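Local coordinates for phosphotriesterase homology protein (PDB 1BF6) that hydrolyses phosphorylated glyceryl acetates and aromatic acetates and propionates, using two zinc ions in a TIM-barrel active site, at residues Y257-L260 with L261-I265; P266-Q270 with S271-Q275; Q37-N40 with D41-T44; Y215-D218 with E219-I222. One frame throughout, in Å; residues are numbered along the deposited sequence.

Interaction 1 (Y257-L260 with L261-I265); sequences YDYL and LTTFI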
loop_
_atom_site.group_PDB
_atom_site.type_symbol
_atom_site.label_atom_id
_atom_site.label_comp_id
_atom_site.label_asym_id
_atom_site.label_seq_id
_atom_site.Cartn_x
_atom_site.Cartn_y
_atom_site.Cartn_z
ATOM N N TYR A 257 11.492 -2.174 8.337
ATOM C CA TYR A 257 11.092 -1.382 7.169
ATOM C C TYR A 257 12.289 -0.946 6.330
ATOM O O TYR A 257 12.237 -0.996 5.098
ATOM C CB TYR A 257 10.330 -0.123 7.593
ATOM C CG TYR A 257 9.071 -0.378 8.382
ATOM C CD1 TYR A 257 9.127 -0.613 9.749
ATOM C CD2 TYR A 257 7.817 -0.368 7.759
ATOM C CE1 TYR A 257 7.986 -0.833 10.482
ATOM C CE2 TYR A 257 6.652 -0.585 8.487
ATOM C CZ TYR A 257 6.749 -0.817 9.851
ATOM O OH TYR A 257 5.622 -1.040 10.597
ATOM N N ASP A 258 13.369 -0.536 6.995
ATOM C CA ASP A 258 14.564 -0.079 6.280
ATOM C C ASP A 258 15.352 -1.152 5.540
ATOM O O ASP A 258 16.398 -0.862 4.973
ATOM C CB ASP A 258 15.475 0.764 7.182
ATOM C CG ASP A 258 16.184 -0.052 8.270
ATOM O OD1 ASP A 258 15.893 -1.253 8.469
ATOM O OD2 ASP A 258 17.042 0.548 8.945
ATOM N N TYR A 259 14.864 -2.393 5.565
ATOM C CA TYR A 259 15.499 -3.488 4.837
ATOM C C TYR A 259 15.515 -3.095 3.359
ATOM O O TYR A 259 16.411 -3.475 2.610
ATOM C CB TYR A 259 14.690 -4.778 5.013
ATOM C CG TYR A 259 15.173 -5.949 4.208
ATOM C CD1 TYR A 259 14.707 -6.183 2.910
ATOM C CD2 TYR A 259 16.065 -6.865 4.759
ATOM C CE1 TYR A 259 15.119 -7.308 2.187
ATOM C CE2 TYR A 259 16.475 -7.988 4.052
ATOM C CZ TYR A 259 16.001 -8.202 2.774
ATOM O OH TYR A 259 16.419 -9.316 2.094
ATOM N N LEU A 260 14.503 -2.333 2.948
ATOM C CA LEU A 260 14.398 -1.880 1.567
ATOM C C LEU A 260 15.650 -1.101 1.170
ATOM O O LEU A 260 16.182 -1.290 0.078
ATOM C CB LEU A 260 13.168 -0.968 1.409
ATOM C CG LEU A 260 12.905 -0.370 0.025
ATOM C CD1 LEU A 260 12.574 -1.462 -0.968
ATOM C CD2 LEU A 260 11.755 0.635 0.106
ATOM N N LEU A 261 16.132 -0.264 2.082
ATOM C CA LEU A 261 17.295 0.580 1.811
ATOM C C LEU A 261 18.649 -0.004 2.221
ATOM O O LEU A 261 19.668 0.264 1.576
ATOM C CB LEU A 261 17.072 1.961 2.442
ATOM C CG LEU A 261 15.839 2.679 1.854
ATOM C CD1 LEU A 261 15.424 3.860 2.690
ATOM C CD2 LEU A 261 16.110 3.089 0.411
ATOM N N THR A 262 18.658 -0.810 3.280
ATOM C CA THR A 262 19.904 -1.411 3.762
ATOM C C THR A 262 20.269 -2.661 2.977
ATOM O O THR A 262 21.452 -2.992 2.849
ATOM C CB THR A 262 19.823 -1.797 5.258
ATOM O OG1 THR A 262 18.846 -2.833 5.434
ATOM C CG2 THR A 262 19.461 -0.593 6.116
ATOM N N THR A 263 19.269 -3.315 2.386
ATOM C CA THR A 263 19.510 -4.550 1.658
ATOM C C THR A 263 18.990 -4.673 0.229
ATOM O O THR A 263 19.761 -4.981 -0.673
ATOM C CB THR A 263 18.990 -5.766 2.486
ATOM O OG1 THR A 263 19.530 -5.709 3.810
ATOM C CG2 THR A 263 19.351 -7.074 1.833
ATOM N N PHE A 264 17.692 -4.446 0.010
ATOM C CA PHE A 264 17.130 -4.612 -1.326
ATOM C C PHE A 264 17.649 -3.636 -2.384
ATOM O O PHE A 264 18.073 -4.067 -3.453
ATOM C CB PHE A 264 15.598 -4.573 -1.294
ATOM C CG PHE A 264 14.964 -4.969 -2.604
ATOM C CD1 PHE A 264 14.861 -6.305 -2.967
ATOM C CD2 PHE A 264 14.490 -3.996 -3.494
ATOM C CE1 PHE A 264 14.299 -6.678 -4.192
ATOM C CE2 PHE A 264 13.928 -4.367 -4.714
ATOM C CZ PHE A 264 13.834 -5.704 -5.061
ATOM N N ILE A 265 17.580 -2.335 -2.105
ATOM C CA ILE A 265 18.062 -1.330 -3.062
ATOM C C ILE A 265 19.564 -1.525 -3.356
ATOM O O ILE A 265 19.989 -1.387 -4.503
ATOM C CB ILE A 265 17.696 0.119 -2.626
ATOM C CG1 ILE A 265 16.167 0.301 -2.686
ATOM C CG2 ILE A 265 18.386 1.158 -3.528
ATOM C CD1 ILE A 265 15.558 -0.000 -4.059
HETATM O O HOH W 1 17.713 -3.078 7.777
#
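Asp258 O is gripped by two backbone amides. Thr262 N comes nearly along the C=O axis at 2.8 Å, while Leu261 N lies 3.0 Å from the same Asp258 O, above the carbonyl plane. This is the first turn of helix 259-270 in a TIM-barrel hydrolase. The turn is unusually wide. Tyr259 O takes Thr263 N, and also Phe264 N in its carbonyl plane, five residues on. Leu260 O then takes Ile265 N at 2.8 Å. These i to i+5 bonds mark a pi-type turn.

Thr263 lies over one face of the Tyr259 ring. Its CB is 3.8 Å from the ring centroid, a CH-pi contact 14° off the normal, and its CG2 lies beside CZ and OH. The ring gets there because CG of Tyr259 stands opposite the backbone N, beside the carbonyl carbon (chi1 175°). The Tyr259 side chain also touches Met241 and Asp218 of helix 218-230. Replacing this tyrosine by an alanine would probably strip the Thr263 methyl side of its aromatic cover and leave a gap beside Met241 and Asp218. On the buried side, Leu260 CD1 packs 4.1 Å from Phe264 CD2. Leu260 also touches Leu282 of helix 275-289.

Asp258 OD1 forms a salt bridge with Lys250. A water also donates to Asp258 OD1 at 2.7 Å and lies 2.6 Å from Thr262 OG1, joining the two side chains.

Interaction 2 (P266-Q270 with S271-Q275); sequences PQLRQ and SGFSQ
Leu268 rests on one face of the Phe273 ring. Its CD1 sits over the ring centre, 3.8 Å from the centroid and 10° off the normal, a CH-pi contact. CG of Leu268 lies 3.7 Å from Phe273 CG, and CD2 covers the CD2 side of the ring. With CG of Leu268 opposite the backbone N (chi1 -169°), this torsion sets both methyls against the Phe273 ring.

This turn closes the C-terminal end of helix 259-270 with a Schellman motif. Phe273 N bonds Leu268 O at 3.3 Å, nearly straight, and Gly272 N bonds Arg269 O at 3.0 Å. Gly272 has positive phi, and a side chain at its backbone angles would be jammed against the preceding carbonyl. Ser271 OG adds a short 2.7 Å bond to Leu268 O. It approaches from the face of the carbonyl plane opposite to Phe273 N, and so the last turn's oxygen is held on both faces.

Farther out, Arg269 bends at chi3 (-59°) and brings NH1 2.7 Å from Gln275 OE1. The bond uses an in-plane lone pair of the amide oxygen but is tilted from the guanidinium plane. Gln275 NE2 bonds Asp279, a glucose-binding residue. Ser274, the N-cap of helix 275-289, caps Asp277 N.

His226 of helix 218-230 bonds Ser271 OG and meets the Phe273 ring edge-to-face. Met281 of helix 275-289 touches both Leu268 and Phe273, placing this turn between the two helices.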
loop_
_atom_site.group_PDB
_atom_site.type_symbol
_atom_site.label_atom_id
_atom_site.label_comp_id
_atom_site.label_asym_id
_atom_site.label_seq_id
_atom_site.Cartn_x
_atom_site.Cartn_y
_atom_site.Cartn_z
ATOM N N PRO A 266 20.388 -1.826 -2.324
ATOM C CA PRO A 266 21.815 -2.040 -2.627
ATOM C C PRO A 266 21.992 -3.197 -3.625
ATOM O O PRO A 266 22.787 -3.095 -4.550
ATOM C CB PRO A 266 22.403 -2.357 -1.261
ATOM C CG PRO A 266 21.658 -1.417 -0.381
ATOM C CD PRO A 266 20.205 -1.598 -0.881
ATOM N N GLN A 267 21.198 -4.264 -3.494
ATOM C CA GLN A 267 21.282 -5.402 -4.422
ATOM C C GLN A 267 20.810 -4.995 -5.812
ATOM O O GLN A 267 21.337 -5.461 -6.817
ATOM C CB GLN A 267 20.465 -6.607 -3.917
ATOM C CG GLN A 267 21.002 -7.218 -2.624
ATOM C CD GLN A 267 20.058 -8.247 -1.986
ATOM O OE1 GLN A 267 20.495 -9.087 -1.197
ATOM N NE2 GLN A 267 18.767 -8.159 -2.295
ATOM N N LEU A 268 19.807 -4.117 -5.852
ATOM C CA LEU A 268 19.262 -3.610 -7.104
ATOM C C LEU A 268 20.344 -2.766 -7.806
ATOM O O LEU A 268 20.587 -2.926 -9.000
ATOM C CB LEU A 268 18.018 -2.761 -6.818
ATOM C CG LEU A 268 17.166 -2.365 -8.025
ATOM C CD1 LEU A 268 16.752 -3.612 -8.791
ATOM C CD2 LEU A 268 15.938 -1.583 -7.555
ATOM N N ARG A 269 20.990 -1.874 -7.065
ATOM C CA ARG A 269 22.052 -1.052 -7.644
ATOM C C ARG A 269 23.212 -1.946 -8.116
ATOM O O ARG A 269 23.786 -1.729 -9.190
ATOM C CB ARG A 269 22.549 -0.004 -6.646
ATOM C CG ARG A 269 21.585 1.159 -6.412
ATOM C CD ARG A 269 22.246 2.303 -5.677
ATOM N NE ARG A 269 22.765 1.876 -4.378
ATOM C CZ ARG A 269 22.262 2.238 -3.201
ATOM N NH1 ARG A 269 21.237 3.081 -3.127
ATOM N NH2 ARG A 269 22.810 1.770 -2.084
ATOM N N GLN A 270 23.512 -2.990 -7.345
ATOM C CA GLN A 270 24.584 -3.916 -7.708
ATOM C C GLN A 270 24.277 -4.635 -9.016
ATOM O O GLN A 270 25.174 -4.869 -9.827
ATOM C CB GLN A 270 24.845 -4.921 -6.574
ATOM C CG GLN A 270 25.512 -4.289 -5.343
ATOM C CD GLN A 270 25.250 -5.057 -4.046
ATOM O OE1 GLN A 270 24.881 -6.243 -4.057
ATOM N NE2 GLN A 270 25.427 -4.372 -2.917
ATOM N N SER A 271 23.000 -4.932 -9.251
ATOM C CA SER A 271 22.596 -5.606 -10.477
ATOM C C SER A 271 22.573 -4.664 -11.682
ATOM O O SER A 271 22.304 -5.104 -12.800
ATOM C CB SER A 271 21.221 -6.274 -10.310
ATOM O OG SER A 271 20.195 -5.312 -10.137
ATOM N N GLY A 272 22.799 -3.369 -11.453
ATOM C CA GLY A 272 22.821 -2.432 -12.571
ATOM C C GLY A 272 21.998 -1.149 -12.549
ATOM O O GLY A 272 22.182 -0.301 -13.422
ATOM N N PHE A 273 21.094 -0.990 -11.586
ATOM C CA PHE A 273 20.262 0.215 -11.513
ATOM C C PHE A 273 21.048 1.425 -11.027
ATOM O O PHE A 273 21.764 1.346 -10.029
ATOM C CB PHE A 273 19.085 0.013 -10.546
ATOM C CG PHE A 273 17.837 -0.561 -11.174
ATOM C CD1 PHE A 273 17.878 -1.723 -11.932
ATOM C CD2 PHE A 273 16.596 0.037 -10.932
ATOM C CE1 PHE A 273 16.693 -2.296 -12.442
ATOM C CE2 PHE A 273 15.408 -0.519 -11.436
ATOM C CZ PHE A 273 15.458 -1.689 -12.191
ATOM N N SER A 274 20.864 2.561 -11.698
ATOM C CA SER A 274 21.521 3.805 -11.303
ATOM C C SER A 274 20.733 4.360 -10.130
ATOM O O SER A 274 19.595 3.933 -9.882
ATOM C CB SER A 274 21.514 4.826 -12.459
ATOM O OG SER A 274 20.220 5.382 -12.676
ATOM N N GLN A 275 21.324 5.291 -9.393
ATOM C CA GLN A 275 20.627 5.885 -8.263
ATOM C C GLN A 275 19.429 6.720 -8.749
ATOM O O GLN A 275 18.451 6.885 -8.016
ATOM C CB GLN A 275 21.571 6.735 -7.420
ATOM C CG GLN A 275 20.980 7.229 -6.108
ATOM C CD GLN A 275 20.483 6.105 -5.210
ATOM O OE1 GLN A 275 21.201 5.157 -4.923
ATOM N NE2 GLN A 275 19.243 6.214 -4.769
#

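Interaction 3 (Q37-N40 with D41-T44); sequences QEMN and DLMT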
loop_
_atom_site.group_PDB
_atom_site.type_symbol
_atom_site.label_atom_id
_atom_site.label_comp_id
_atom_site.label_asym_id
_atom_site.label_seq_id
_atom_site.Cartn_x
_atom_site.Cartn_y
_atom_site.Cartn_z
ATOM N N GLN A 37 11.169 3.618 16.502
ATOM C CA GLN A 37 12.593 3.404 16.230
ATOM C C GLN A 37 12.800 3.066 14.752
ATOM O O GLN A 37 13.747 3.558 14.124
ATOM C CB GLN A 37 13.156 2.290 17.127
ATOM C CG GLN A 37 13.299 2.697 18.601
ATOM C CD GLN A 37 13.258 1.509 19.577
ATOM O OE1 GLN A 37 13.612 0.371 19.233
ATOM N NE2 GLN A 37 12.814 1.778 20.801
ATOM N N GLU A 38 11.893 2.263 14.192
ATOM C CA GLU A 38 11.962 1.881 12.783
ATOM C C GLU A 38 11.771 3.101 11.877
ATOM O O GLU A 38 12.364 3.179 10.805
ATOM C CB GLU A 38 10.895 0.837 12.461
ATOM C CG GLU A 38 11.070 -0.495 13.202
ATOM C CD GLU A 38 11.934 -1.507 12.457
ATOM O OE1 GLU A 38 12.364 -1.245 11.311
ATOM O OE2 GLU A 38 12.163 -2.600 13.018
ATOM N N MET A 39 10.934 4.046 12.302
ATOM C CA MET A 39 10.695 5.246 11.497
ATOM C C MET A 39 11.930 6.136 11.540
ATOM O O MET A 39 12.282 6.743 10.538
ATOM C CB MET A 39 9.436 5.999 11.958
ATOM C CG MET A 39 8.125 5.215 11.768
ATOM S SD MET A 39 7.772 4.641 10.091
ATOM C CE MET A 39 8.077 2.837 10.235
ATOM N N ASN A 40 12.607 6.184 12.686
ATOM C CA ASN A 40 13.837 6.966 12.813
ATOM C C ASN A 40 14.913 6.373 11.896
ATOM O O ASN A 40 15.669 7.111 11.263
ATOM C CB ASN A 40 14.337 6.989 14.260
ATOM C CG ASN A 40 13.487 7.863 15.164
ATOM O OD1 ASN A 40 13.462 7.675 16.382
ATOM N ND2 ASN A 40 12.811 8.838 14.582
ATOM N N ASP A 41 14.961 5.041 11.805
ATOM C CA ASP A 41 15.927 4.358 10.937
ATOM C C ASP A 41 15.628 4.708 9.475
ATOM O O ASP A 41 16.538 4.922 8.671
ATOM C CB ASP A 41 15.843 2.832 11.107
ATOM C CG ASP A 41 16.260 2.353 12.500
ATOM O OD1 ASP A 41 16.683 3.177 13.343
ATOM O OD2 ASP A 41 16.143 1.134 12.745
ATOM N N LEU A 42 14.344 4.732 9.130
ATOM C CA LEU A 42 13.939 5.076 7.776
ATOM C C LEU A 42 14.372 6.510 7.442
ATOM O O LEU A 42 14.866 6.770 6.346
ATOM C CB LEU A 42 12.417 4.953 7.613
ATOM C CG LEU A 42 11.790 3.566 7.471
ATOM C CD1 LEU A 42 10.270 3.731 7.337
ATOM C CD2 LEU A 42 12.360 2.833 6.270
ATOM N N MET A 43 14.189 7.415 8.398
ATOM C CA MET A 43 14.532 8.832 8.240
ATOM C C MET A 43 16.019 9.012 7.900
ATOM O O MET A 43 16.372 9.851 7.070
ATOM C CB MET A 43 14.200 9.612 9.528
ATOM C CG MET A 43 12.714 9.694 9.917
ATOM S SD MET A 43 11.811 10.919 8.980
ATOM C CE MET A 43 12.164 12.382 9.904
ATOM N N THR A 44 16.887 8.205 8.512
ATOM C CA THR A 44 18.332 8.314 8.248
ATOM C C THR A 44 18.707 7.907 6.811
ATOM O O THR A 44 19.734 8.342 6.276
ATOM C CB THR A 44 19.175 7.516 9.298
ATOM O OG1 THR A 44 19.254 6.144 8.892
ATOM C CG2 THR A 44 18.516 7.556 10.673
#
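Met39 and Leu42 run alongside each other in one direction on helix 32-44. They meet at their ends, where Met39 CE is 3.7 Å and SD 3.8 Å from Leu42 CD1. The Met39 chain bends at chi2 and chi3, which turns its methyl back alongside the leucine. The backbone below is regular alpha-helix. Asp41 N, Leu42 N, Met43 N and Thr44 N bond the carbonyls four residues earlier, from Gln37 to Asn40.

Asp41 can be followed outward. Its CB lies 3.5 Å from Glu38 O. CG points back down the helix, opposite the carbonyl carbon (chi1 -65°), and comes 3.2 Å from Gln37 O. OD1 lies 3.1 Å from that same Gln37 O, but both are acceptors and do not bond. OD2 turns to Lys250, with which it forms a salt bridge. Glu38 OE1 uses the same lysine, and the two carboxylates come within 4.7 Å at Glu38 OE1 and Asp41 OD2. The shared ammonium probably offsets their like charges. Changing this aspartate to an alanine would probably leave Lys250 short of one carboxylate and its ammonium less firmly placed.

Thr44 OG1 donates to Asp41 O at 3.0 Å, adding a side-chain bond three residues along the chain.

Met39 faces inward, touching Val50 of strand 47-52 and Val68 and Thr72 of helix 62-72. Leu42 packs on Val47 of the same strand. Helix 32-44 thus covers the outside of the parallel barrel strand 47-52.

Interaction 4 (Y215-D218 with E219-I222); sequences YYPD and EKRI. With SO4 (sulfate ion), chain F.
Arg221 and Tyr216 run antiparallel alongside one another, with the guanidinium and ring planes 84° apart. Arg221 CG lies at the ring edge, near its plane, while Tyr216 CD2 sits over one face of the guanidinium. The arginine chain is extended from CG to NE, which carries NH1 back to the start of the helix, where it makes a salt bridge to Asp218 OD1 at 2.9 Å and a weak hydrogen bond to Tyr216 O at 2.7 Å. The carboxylate is turned 77° from the guanidinium plane. Neither NH1 bond is straight, and the group is also held from outside: Arg221 NE pairs with Asp187, and NH2 bonds Thr209 OG1. Asp218 OD1 has a second partner in Gly211 N.

Lys220 crosses the Tyr216 side chain at about a right angle, its CB 3.4 Å from Tyr216 OH. That hydroxyl bonds Asp190. The lysine chain then runs on past the proline ring, CG to Pro217 CG at 3.6 Å.

Pro217 is the N-cap of helix 218-230. Its carbonyl accepts Arg221 N in plane and Lys220 N from above. Before it, Tyr215 OH donates 3.0 Å to sulfate O1, an ion probably left from crystallisation and also bound by Lys212 and Thr244.

The whole is a helix start in the loop that follows barrel strand 204-207. In a TIM barrel such strand-to-helix loops border the active site, and here the side chain of Arg221 lies about 12 Å from a zinc ion.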
loop_
_atom_site.group_PDB
_atom_site.type_symbol
_atom_site.label_atom_id
_atom_site.label_comp_id
_atom_site.label_asym_id
_atom_site.label_seq_id
_atom_site.Cartn_x
_atom_site.Cartn_y
_atom_site.Cartn_z
ATOM N N TYR A 215 7.536 -16.408 0.002
ATOM C CA TYR A 215 6.400 -16.345 -0.916
ATOM C C TYR A 215 6.951 -16.288 -2.334
ATOM O O TYR A 215 6.509 -17.014 -3.226
ATOM C CB TYR A 215 5.575 -15.074 -0.678
ATOM C CG TYR A 215 4.702 -15.069 0.559
ATOM C CD1 TYR A 215 3.986 -16.204 0.946
ATOM C CD2 TYR A 215 4.542 -13.899 1.310
ATOM C CE1 TYR A 215 3.125 -16.172 2.044
ATOM C CE2 TYR A 215 3.690 -13.852 2.405
ATOM C CZ TYR A 215 2.983 -14.987 2.768
ATOM O OH TYR A 215 2.127 -14.936 3.847
ATOM N N TYR A 216 7.951 -15.429 -2.514
ATOM C CA TYR A 216 8.579 -15.202 -3.814
ATOM C C TYR A 216 9.956 -14.590 -3.526
ATOM O O TYR A 216 10.081 -13.743 -2.642
ATOM C CB TYR A 216 7.700 -14.218 -4.595
ATOM C CG TYR A 216 8.040 -14.030 -6.049
ATOM C CD1 TYR A 216 7.889 -15.069 -6.964
ATOM C CD2 TYR A 216 8.473 -12.793 -6.519
ATOM C CE1 TYR A 216 8.164 -14.871 -8.319
ATOM C CE2 TYR A 216 8.741 -12.587 -7.858
ATOM C CZ TYR A 216 8.586 -13.619 -8.750
ATOM O OH TYR A 216 8.842 -13.395 -10.081
ATOM N N PRO A 217 10.998 -15.003 -4.266
ATOM C CA PRO A 217 12.338 -14.452 -4.019
ATOM C C PRO A 217 12.653 -13.042 -4.543
ATOM O O PRO A 217 12.280 -12.682 -5.664
ATOM C CB PRO A 217 13.254 -15.511 -4.630
ATOM C CG PRO A 217 12.461 -16.025 -5.785
ATOM C CD PRO A 217 11.041 -16.096 -5.261
ATOM N N ASP A 218 13.353 -12.260 -3.722
ATOM C CA ASP A 218 13.773 -10.897 -4.080
ATOM C C ASP A 218 14.568 -10.890 -5.389
ATOM O O ASP A 218 14.525 -9.910 -6.142
ATOM C CB ASP A 218 14.629 -10.258 -2.975
ATOM C CG ASP A 218 13.806 -9.636 -1.856
ATOM O OD1 ASP A 218 12.579 -9.417 -2.018
ATOM O OD2 ASP A 218 14.395 -9.349 -0.793
ATOM N N GLU A 219 15.312 -11.967 -5.641
ATOM C CA GLU A 219 16.099 -12.086 -6.868
ATOM C C GLU A 219 15.183 -12.005 -8.092
ATOM O O GLU A 219 15.547 -11.434 -9.124
ATOM C CB GLU A 219 16.868 -13.413 -6.886
ATOM C CG GLU A 219 17.673 -13.629 -8.164
ATOM C CD GLU A 219 18.397 -14.975 -8.209
ATOM O OE1 GLU A 219 18.222 -15.791 -7.270
ATOM O OE2 GLU A 219 19.140 -15.219 -9.194
ATOM N N LYS A 220 13.993 -12.590 -7.973
ATOM C CA LYS A 220 13.027 -12.568 -9.061
ATOM C C LYS A 220 12.305 -11.224 -9.149
ATOM O O LYS A 220 11.910 -10.813 -10.234
ATOM C CB LYS A 220 12.057 -13.735 -8.948
ATOM C CG LYS A 220 12.724 -15.066 -9.212
ATOM C CD LYS A 220 11.730 -16.202 -9.299
ATOM C CE LYS A 220 12.455 -17.494 -9.665
ATOM N NZ LYS A 220 11.517 -18.617 -9.942
ATOM N N ARG A 221 12.153 -10.542 -8.015
ATOM C CA ARG A 221 11.547 -9.209 -7.997
ATOM C C ARG A 221 12.528 -8.293 -8.755
ATOM O O ARG A 221 12.126 -7.485 -9.599
ATOM C CB ARG A 221 11.370 -8.686 -6.557
ATOM C CG ARG A 221 10.338 -9.441 -5.702
ATOM C CD ARG A 221 10.120 -8.747 -4.364
ATOM N NE ARG A 221 9.026 -9.381 -3.628
ATOM C CZ ARG A 221 9.141 -10.480 -2.880
ATOM N NH1 ARG A 221 10.317 -11.082 -2.727
ATOM N NH2 ARG A 221 8.049 -11.049 -2.376
ATOM N N ILE A 222 13.821 -8.458 -8.471
ATOM C CA ILE A 222 14.863 -7.669 -9.130
ATOM C C ILE A 222 14.846 -7.909 -10.643
ATOM O O ILE A 222 14.915 -6.951 -11.419
ATOM C CB ILE A 222 16.273 -7.952 -8.495
ATOM C CG1 ILE A 222 16.380 -7.202 -7.160
ATOM C CG2 ILE A 222 17.398 -7.540 -9.445
ATOM C CD1 ILE A 222 17.579 -7.598 -6.313
HETATM S S SO4 F . 1.900 -11.862 5.823
HETATM O O1 SO4 F . 1.849 -13.228 6.336
HETATM O O2 SO4 F . 1.065 -10.961 6.727
HETATM O O3 SO4 F . 3.339 -11.276 5.801
HETATM O O4 SO4 F . 1.396 -11.847 4.382
#

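How the interactions relate
Along the chain the order is interaction 3, 4, 1, 2. Interactions 1 and 2 follow each other on helix 259-270, with centres 12 Å apart, and cover its start and its end. Interaction 3, on helix 32-44, has its centre 12 Å from that of interaction 1 and touches it where Met39 CE packs 3.6 Å from Tyr257 CD1. Interaction 4 begins helix 218-230. It meets interaction 1 through Phe264 and interaction 2 through Ile222. Interactions 3 and 4 do not touch, their nearest atoms being about 14 Å apart. Helix 259-270, with the loop leading into it, therefore lies between helix 32-44 and helix 218-230 of the TIM barrel that holds the zinc site.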